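Local coordinates for ribonucleoside-diphosphate reductase (Pseudomonas aeruginosa, PDB 5IM3), which binds dATP as an allosteric nucleotide and probably reduces ribonucleoside diphosphates to deoxyribonucleoside diphosphates for DNA synthesis, at residues D597-V610 and N650-G664. Numbering follows the deposited sequence.
Sequences DEIAVCNLGSINLV and NSNFKHRPVGLGIMG
The carbonyl oxygen of Pro657 receives Asn603 ND2 at 2.7 Å, in the plane of the Asn603 amide, and a weaker bond from a water that also bridges Val601 O and Asn603 N. An asparagine suits this break in strand 600-608 because its amide both gives and takes: Asn603 OD1 accepts Asn652 ND2 at 3.3 Å, the two amides meeting from opposite directions with planes 46° apart, while Ser371 OG also bonds Asn603 OD1, and Tyr643 OH bonds Asn652 ND2. Farther back, the helix side chains tie down the incoming chain. Ser651 OG, set between its backbone N and carbonyl carbon (chi1 74°), donates a hydrogen bond to Ile599 O at 2.7 Å, and a second water joins it to Asn652 OD1 and Val601 N. His655 NE2 meets Glu598 OE2 at 2.9 Å, the oxygen near the ring plane but approached from above the carboxylate plane; Thr712 holds the other ring nitrogen.

Beyond Asn603, strands 604-608 and 659-663 run parallel, with Gly661 N on Gly605 O at 2.7 Å and Ile607 N on Gly661 O at 2.8 Å. Gly659, with no side chain, lets Leu604 CD2 lie 3.7 Å from its CA, where a beta carbon would collide. On the face bearing Ile607, its CD1 touches Leu660 CD1 at 3.7 Å, and Leu660 also packs on helix 620-640. Met663 lies on the other face, against helix 773-779. Helix 620-640 belongs to the beta-alpha-beta crossover between these parallel strands of the ten-stranded alpha-beta barrel, while strand 600-608 also pairs antiparallel with strands 353-355 and 373-377, the latter joined to it by the Cys373-Cys602 disulfide.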
ATOM      1  N   ASP A 597     -46.594 -23.741  12.877  1.00 49.80           N
ATOM      2  CA  ASP A 597     -47.288 -24.788  12.132  1.00 51.96           C
ATOM      3  C   ASP A 597     -47.346 -24.507  10.635  1.00 50.39           C
ATOM      4  O   ASP A 597     -48.128 -25.143   9.923  1.00 50.11           O
ATOM      5  CB  ASP A 597     -48.704 -24.970  12.683  1.00 53.25           C
ATOM      6  CG  ASP A 597     -48.712 -25.412  14.136  1.00 58.02           C
ATOM      7  OD1 ASP A 597     -48.075 -26.443  14.448  1.00 58.75           O
ATOM      8  OD2 ASP A 597     -49.351 -24.725  14.966  1.00 57.90           O
ATOM      9  N   GLU A 598     -46.532 -23.579  10.135  1.00 47.47           N
ATOM     10  CA  GLU A 598     -46.594 -23.180   8.731  1.00 48.06           C
ATOM     11  C   GLU A 598     -45.182 -22.982   8.202  1.00 44.44           C
ATOM     12  O   GLU A 598     -44.498 -22.025   8.575  1.00 37.63           O
ATOM     13  CB  GLU A 598     -47.423 -21.907   8.556  1.00 49.98           C
ATOM     14  CG  GLU A 598     -48.909 -22.116   8.830  1.00 53.04           C
ATOM     15  CD  GLU A 598     -49.742 -20.890   8.517  1.00 54.07           C
ATOM     16  OE1 GLU A 598     -50.824 -20.740   9.121  1.00 54.50           O
ATOM     17  OE2 GLU A 598     -49.312 -20.077   7.669  1.00 53.62           O
ATOM     18  N   ILE A 599     -44.755 -23.892   7.338  1.00 47.23           N
ATOM     19  CA  ILE A 599     -43.572 -23.718   6.509  1.00 44.46           C
ATOM     20  C   ILE A 599     -44.069 -23.305   5.131  1.00 45.01           C
ATOM     21  O   ILE A 599     -44.724 -24.088   4.436  1.00 45.20           O
ATOM     22  CB  ILE A 599     -42.729 -25.000   6.465  1.00 45.07           C
ATOM     23  CG1 ILE A 599     -42.022 -25.190   7.820  1.00 44.40           C
ATOM     24  CG2 ILE A 599     -41.724 -24.962   5.323  1.00 43.23           C
ATOM     25  CD1 ILE A 599     -41.237 -26.481   7.951  1.00 42.81           C
ATOM     26  N   ALA A 600     -43.781 -22.066   4.736  1.00 48.61           N
ATOM     27  CA  ALA A 600     -44.277 -21.553   3.466  1.00 49.33           C
ATOM     28  C   ALA A 600     -43.595 -22.261   2.299  1.00 49.94           C
ATOM     29  O   ALA A 600     -42.406 -22.587   2.360  1.00 48.30           O
ATOM     30  CB  ALA A 600     -44.046 -20.049   3.376  1.00 47.70           C
ATOM     31  N   VAL A 601     -44.361 -22.499   1.237  1.00 43.25           N
ATOM     32  CA  VAL A 601     -43.899 -23.230   0.063  1.00 45.10           C
ATOM     33  C   VAL A 601     -44.034 -22.316  -1.149  1.00 46.39           C
ATOM     34  O   VAL A 601     -45.097 -21.723  -1.366  1.00 45.62           O
ATOM     35  CB  VAL A 601     -44.704 -24.526  -0.151  1.00 48.47           C
ATOM     36  CG1 VAL A 601     -44.037 -25.401  -1.205  1.00 48.26           C
ATOM     37  CG2 VAL A 601     -44.871 -25.285   1.157  1.00 47.23           C
ATOM     38  N   CYS A 602     -42.967 -22.214  -1.942  1.00 44.97           N
ATOM     39  CA  CYS A 602     -42.977 -21.398  -3.151  1.00 46.54           C
ATOM     40  C   CYS A 602     -43.285 -22.285  -4.352  1.00 46.21           C
ATOM     41  O   CYS A 602     -42.507 -23.187  -4.681  1.00 47.59           O
ATOM     42  CB  CYS A 602     -41.644 -20.682  -3.361  1.00 49.32           C
ATOM     43  SG  CYS A 602     -40.687 -20.387  -1.849  1.00 50.27           S
ATOM     44  N   ASN A 603     -44.414 -22.024  -5.000  1.00 43.40           N
ATOM     45  CA  ASN A 603     -44.833 -22.749  -6.195  1.00 45.90           C
ATOM     46  C   ASN A 603     -44.706 -21.787  -7.377  1.00 45.39           C
ATOM     47  O   ASN A 603     -45.439 -20.794  -7.456  1.00 42.78           O
ATOM     48  CB  ASN A 603     -46.256 -23.276  -6.019  1.00 44.65           C
ATOM     49  CG  ASN A 603     -46.524 -23.768  -4.594  1.00 43.42           C
ATOM     50  OD1 ASN A 603     -46.035 -24.822  -4.182  1.00 39.76           O
ATOM     51  ND2 ASN A 603     -47.301 -22.999  -3.837  1.00 42.69           N
ATOM     52  N   LEU A 604     -43.769 -22.075  -8.290  1.00 43.12           N
ATOM     53  CA  LEU A 604     -43.228 -21.060  -9.186  1.00 44.31           C
ATOM     54  C   LEU A 604     -43.304 -21.465 -10.651  1.00 43.79           C
ATOM     55  O   LEU A 604     -43.230 -22.646 -11.002  1.00 43.82           O
ATOM     56  CB  LEU A 604     -41.763 -20.759  -8.851  1.00 42.35           C
ATOM     57  CG  LEU A 604     -41.480 -20.310  -7.424  1.00 43.82           C
ATOM     58  CD1 LEU A 604     -39.977 -20.150  -7.213  1.00 41.51           C
ATOM     59  CD2 LEU A 604     -42.222 -19.016  -7.119  1.00 44.81           C
ATOM     60  N   GLY A 605     -43.423 -20.446 -11.500  1.00 44.68           N
ATOM     61  CA  GLY A 605     -43.337 -20.574 -12.944  1.00 46.36           C
ATOM     62  C   GLY A 605     -43.141 -19.196 -13.535  1.00 45.58           C
ATOM     63  O   GLY A 605     -43.332 -18.182 -12.860  1.00 43.59           O
ATOM     64  N   SER A 606     -42.760 -19.158 -14.813  1.00 44.91           N
ATOM     65  CA  SER A 606     -42.365 -17.894 -15.425  1.00 45.22           C
ATOM     66  C   SER A 606     -42.922 -17.742 -16.831  1.00 45.80           C
ATOM     67  O   SER A 606     -42.839 -18.662 -17.650  1.00 45.11           O
ATOM     68  CB  SER A 606     -40.841 -17.761 -15.456  1.00 45.62           C
ATOM     69  OG  SER A 606     -40.347 -17.467 -14.161  1.00 45.40           O
ATOM     70  N   ILE A 607     -43.469 -16.556 -17.100  1.00 50.93           N
ATOM     71  CA  ILE A 607     -43.901 -16.196 -18.441  1.00 54.11           C
ATOM     72  C   ILE A 607     -42.680 -15.904 -19.304  1.00 55.46           C
ATOM     73  O   ILE A 607     -41.675 -15.353 -18.832  1.00 55.59           O
ATOM     74  CB  ILE A 607     -44.834 -14.973 -18.390  1.00 55.72           C
ATOM     75  CG1 ILE A 607     -46.021 -15.225 -17.451  1.00 55.39           C
ATOM     76  CG2 ILE A 607     -45.312 -14.615 -19.792  1.00 57.63           C
ATOM     77  CD1 ILE A 607     -46.932 -16.363 -17.876  1.00 57.59           C
ATOM     78  N   ASN A 608     -42.767 -16.263 -20.580  1.00 50.38           N
ATOM     79  CA  ASN A 608     -41.724 -15.975 -21.559  1.00 52.81           C
ATOM     80  C   ASN A 608     -42.150 -14.735 -22.338  1.00 52.90           C
ATOM     81  O   ASN A 608     -42.942 -14.821 -23.281  1.00 50.64           O
ATOM     82  CB  ASN A 608     -41.506 -17.173 -22.477  1.00 51.93           C
ATOM     83  CG  ASN A 608     -40.520 -16.890 -23.588  1.00 53.19           C
ATOM     84  OD1 ASN A 608     -39.871 -15.844 -23.614  1.00 53.54           O
ATOM     85  ND2 ASN A 608     -40.398 -17.830 -24.516  1.00 55.47           N
ATOM     86  N   LEU A 609     -41.624 -13.575 -21.935  1.00 56.82           N
ATOM     87  CA  LEU A 609     -42.016 -12.320 -22.567  1.00 61.11           C
ATOM     88  C   LEU A 609     -41.692 -12.304 -24.056  1.00 60.94           C
ATOM     89  O   LEU A 609     -42.440 -11.713 -24.843  1.00 63.96           O
ATOM     90  CB  LEU A 609     -41.332 -11.145 -21.865  1.00 61.28           C
ATOM     91  CG  LEU A 609     -41.898 -10.774 -20.493  1.00 62.08           C
ATOM     92  CD1 LEU A 609     -41.014  -9.742 -19.799  1.00 61.74           C
ATOM     93  CD2 LEU A 609     -43.324 -10.253 -20.636  1.00 62.60           C
ATOM     94  N   VAL A 610     -40.594 -12.944 -24.462  1.00 53.78           N
ATOM     95  CA  VAL A 610     -40.206 -12.930 -25.870  1.00 56.80           C
ATOM     96  C   VAL A 610     -41.338 -13.450 -26.743  1.00 58.02           C
ATOM     97  O   VAL A 610     -41.625 -12.894 -27.809  1.00 59.39           O
ATOM     98  CB  VAL A 610     -38.915 -13.742 -26.075  1.00 56.31           C
ATOM     99  CG1 VAL A 610     -38.663 -14.001 -27.569  1.00 54.99           C
ATOM    100  CG2 VAL A 610     -37.737 -13.010 -25.449  1.00 53.63           C
ATOM    101  N   ASN A 650     -49.799 -27.787   5.371  1.00 49.99           N
ATOM    102  CA  ASN A 650     -50.762 -26.942   6.069  1.00 49.85           C
ATOM    103  C   ASN A 650     -50.808 -25.538   5.473  1.00 47.14           C
ATOM    104  O   ASN A 650     -51.888 -24.996   5.223  1.00 48.35           O
ATOM    105  CB  ASN A 650     -50.411 -26.886   7.558  1.00 48.60           C
ATOM    106  CG  ASN A 650     -51.425 -26.107   8.364  1.00 49.50           C
ATOM    107  OD1 ASN A 650     -52.631 -26.236   8.156  1.00 52.28           O
ATOM    108  ND2 ASN A 650     -50.941 -25.283   9.282  1.00 50.51           N
ATOM    109  N   SER A 651     -49.643 -24.929   5.239  1.00 44.24           N
ATOM    110  CA  SER A 651     -49.626 -23.553   4.749  1.00 45.58           C
ATOM    111  C   SER A 651     -50.056 -23.478   3.288  1.00 45.65           C
ATOM    112  O   SER A 651     -50.732 -22.526   2.882  1.00 46.37           O
ATOM    113  CB  SER A 651     -48.235 -22.950   4.907  1.00 44.25           C
ATOM    114  OG  SER A 651     -47.348 -23.489   3.948  1.00 42.00           O
ATOM    115  N   ASN A 652     -49.651 -24.453   2.478  1.00 43.60           N
ATOM    116  CA  ASN A 652     -50.032 -24.431   1.070  1.00 46.74           C
ATOM    117  C   ASN A 652     -51.536 -24.605   0.910  1.00 47.28           C
ATOM    118  O   ASN A 652     -52.168 -23.878   0.138  1.00 44.20           O
ATOM    119  CB  ASN A 652     -49.278 -25.515   0.304  1.00 45.35           C
ATOM    120  CG  ASN A 652     -48.311 -24.950  -0.720  1.00 44.96           C
ATOM    121  OD1 ASN A 652     -47.973 -23.763  -0.695  1.00 44.04           O
ATOM    122  ND2 ASN A 652     -47.850 -25.805  -1.621  1.00 46.26           N
ATOM    123  N   PHE A 653     -52.132 -25.543   1.655  1.00 51.93           N
ATOM    124  CA  PHE A 653     -53.572 -25.771   1.561  1.00 53.78           C
ATOM    125  C   PHE A 653     -54.368 -24.615   2.151  1.00 54.06           C
ATOM    126  O   PHE A 653     -55.455 -24.299   1.655  1.00 53.91           O
ATOM    127  CB  PHE A 653     -53.956 -27.072   2.274  1.00 56.41           C
ATOM    128  CG  PHE A 653     -53.596 -28.328   1.518  1.00 59.08           C
ATOM    129  CD1 PHE A 653     -52.816 -28.282   0.372  1.00 59.13           C
ATOM    130  CD2 PHE A 653     -54.058 -29.563   1.956  1.00 62.41           C
ATOM    131  CE1 PHE A 653     -52.498 -29.442  -0.315  1.00 60.32           C
ATOM    132  CE2 PHE A 653     -53.742 -30.723   1.274  1.00 62.06           C
ATOM    133  CZ  PHE A 653     -52.961 -30.664   0.138  1.00 60.31           C
ATOM    134  N   LYS A 654     -53.852 -23.976   3.205  1.00 53.71           N
ATOM    135  CA  LYS A 654     -54.589 -22.901   3.863  1.00 55.08           C
ATOM    136  C   LYS A 654     -54.637 -21.651   2.994  1.00 52.63           C
ATOM    137  O   LYS A 654     -55.695 -21.031   2.838  1.00 52.52           O
ATOM    138  CB  LYS A 654     -53.948 -22.577   5.214  1.00 55.17           C
ATOM    139  CG  LYS A 654     -54.682 -23.115   6.433  1.00 58.56           C
ATOM    140  CD  LYS A 654     -53.811 -22.982   7.678  1.00 57.69           C
ATOM    141  CE  LYS A 654     -54.595 -23.213   8.955  1.00 62.94           C
ATOM    142  NZ  LYS A 654     -55.449 -22.045   9.312  1.00 65.24           N
ATOM    143  N   HIS A 655     -53.495 -21.267   2.416  1.00 50.29           N
ATOM    144  CA  HIS A 655     -53.336 -19.963   1.786  1.00 50.88           C
ATOM    145  C   HIS A 655     -53.141 -20.021   0.280  1.00 47.63           C
ATOM    146  O   HIS A 655     -53.380 -19.014  -0.394  1.00 45.31           O
ATOM    147  CB  HIS A 655     -52.138 -19.228   2.406  1.00 48.80           C
ATOM    148  CG  HIS A 655     -52.097 -19.295   3.899  1.00 50.39           C
ATOM    149  ND1 HIS A 655     -53.131 -18.843   4.691  1.00 52.46           N
ATOM    150  CD2 HIS A 655     -51.151 -19.765   4.747  1.00 49.55           C
ATOM    151  CE1 HIS A 655     -52.823 -19.031   5.963  1.00 52.50           C
ATOM    152  NE2 HIS A 655     -51.626 -19.589   6.023  1.00 51.52           N
ATOM    153  N   ARG A 656     -52.700 -21.153  -0.254  1.00 48.57           N
ATOM    154  CA  ARG A 656     -52.541 -21.350  -1.691  1.00 50.52           C
ATOM    155  C   ARG A 656     -51.791 -20.204  -2.371  1.00 51.24           C
ATOM    156  O   ARG A 656     -52.293 -19.609  -3.332  1.00 52.13           O
ATOM    157  CB  ARG A 656     -53.895 -21.562  -2.356  1.00 49.75           C
ATOM    158  CG  ARG A 656     -54.783 -22.617  -1.695  1.00 52.53           C
ATOM    159  CD  ARG A 656     -55.942 -23.011  -2.609  1.00 53.38           C
ATOM    160  NE  ARG A 656     -55.457 -23.700  -3.803  1.00 52.35           N
ATOM    161  CZ  ARG A 656     -55.284 -25.016  -3.892  1.00 52.79           C
ATOM    162  NH1 ARG A 656     -55.574 -25.804  -2.865  1.00 54.81           N
ATOM    163  NH2 ARG A 656     -54.825 -25.550  -5.015  1.00 53.64           N
ATOM    164  N   PRO A 657     -50.584 -19.877  -1.915  1.00 50.32           N
ATOM    165  CA  PRO A 657     -49.771 -18.907  -2.651  1.00 45.23           C
ATOM    166  C   PRO A 657     -49.103 -19.546  -3.855  1.00 43.05           C
ATOM    167  O   PRO A 657     -48.738 -20.722  -3.846  1.00 42.31           O
ATOM    168  CB  PRO A 657     -48.730 -18.466  -1.617  1.00 46.94           C
ATOM    169  CG  PRO A 657     -48.551 -19.666  -0.759  1.00 41.25           C
ATOM    170  CD  PRO A 657     -49.903 -20.336  -0.689  1.00 44.00           C
ATOM    171  N   VAL A 658     -48.958 -18.745  -4.909  1.00 42.66           N
ATOM    172  CA  VAL A 658     -48.182 -19.121  -6.079  1.00 44.19           C
ATOM    173  C   VAL A 658     -47.261 -17.958  -6.412  1.00 44.94           C
ATOM    174  O   VAL A 658     -47.395 -16.856  -5.876  1.00 44.23           O
ATOM    175  CB  VAL A 658     -49.072 -19.492  -7.291  1.00 45.68           C
ATOM    176  CG1 VAL A 658     -49.995 -20.661  -6.938  1.00 44.43           C
ATOM    177  CG2 VAL A 658     -49.883 -18.292  -7.763  1.00 44.58           C
ATOM    178  N   GLY A 659     -46.310 -18.219  -7.305  1.00 48.94           N
ATOM    179  CA  GLY A 659     -45.374 -17.196  -7.732  1.00 48.24           C
ATOM    180  C   GLY A 659     -45.131 -17.215  -9.227  1.00 48.14           C
ATOM    181  O   GLY A 659     -44.246 -17.926  -9.709  1.00 48.21           O
ATOM    182  N   LEU A 660     -45.917 -16.439  -9.970  1.00 46.57           N
ATOM    183  CA  LEU A 660     -45.765 -16.328 -11.416  1.00 47.90           C
ATOM    184  C   LEU A 660     -44.790 -15.199 -11.731  1.00 45.03           C
ATOM    185  O   LEU A 660     -45.044 -14.040 -11.382  1.00 44.71           O
ATOM    186  CB  LEU A 660     -47.117 -16.071 -12.086  1.00 46.73           C
ATOM    187  CG  LEU A 660     -47.116 -15.926 -13.611  1.00 48.93           C
ATOM    188  CD1 LEU A 660     -46.765 -17.240 -14.283  1.00 50.22           C
ATOM    189  CD2 LEU A 660     -48.459 -15.419 -14.103  1.00 50.55           C
ATOM    190  N   GLY A 661     -43.678 -15.537 -12.389  1.00 39.98           N
ATOM    191  CA  GLY A 661     -42.663 -14.582 -12.750  1.00 39.65           C
ATOM    192  C   GLY A 661     -42.583 -14.347 -14.244  1.00 43.97           C
ATOM    193  O   GLY A 661     -43.500 -14.678 -15.010  1.00 41.86           O
ATOM    194  N   ILE A 662     -41.459 -13.761 -14.670  1.00 47.72           N
ATOM    195  CA  ILE A 662     -41.212 -13.457 -16.074  1.00 51.63           C
ATOM    196  C   ILE A 662     -39.767 -13.789 -16.421  1.00 52.64           C
ATOM    197  O   ILE A 662     -38.890 -13.857 -15.555  1.00 52.92           O
ATOM    198  CB  ILE A 662     -41.502 -11.976 -16.407  1.00 53.82           C
ATOM    199  CG1 ILE A 662     -40.686 -11.052 -15.494  1.00 54.44           C
ATOM    200  CG2 ILE A 662     -42.993 -11.687 -16.280  1.00 54.39           C
ATOM    201  CD1 ILE A 662     -40.712  -9.592 -15.912  1.00 56.17           C
ATOM    202  N   MET A 663     -39.529 -13.987 -17.716  1.00 49.75           N
ATOM    203  CA  MET A 663     -38.181 -14.147 -18.242  1.00 51.16           C
ATOM    204  C   MET A 663     -38.157 -13.653 -19.680  1.00 52.49           C
ATOM    205  O   MET A 663     -39.199 -13.425 -20.302  1.00 51.28           O
ATOM    206  CB  MET A 663     -37.698 -15.602 -18.144  1.00 50.26           C
ATOM    207  CG  MET A 663     -38.599 -16.627 -18.809  1.00 52.60           C
ATOM    208  SD  MET A 663     -37.888 -18.287 -18.740  1.00 55.08           S
ATOM    209  CE  MET A 663     -39.176 -19.242 -19.531  1.00 52.46           C
ATOM    210  N   GLY A 664     -36.944 -13.481 -20.204  1.00 51.76           N
ATOM    211  CA  GLY A 664     -36.773 -12.904 -21.520  1.00 51.05           C
ATOM    212  C   GLY A 664     -36.955 -11.405 -21.569  1.00 52.38           C
ATOM    213  O   GLY A 664     -37.208 -10.858 -22.647  1.00 54.28           O
TER
HETATM  214  O   HOH W   1     -47.216 -22.088   1.460  1.00 39.72           O
HETATM  215  O   HOH W   2     -45.909 -20.356  -3.715  1.00 45.35           O
HETATM  216  O   HOH W   3     -39.090 -15.300 -12.780  1.00 45.76           O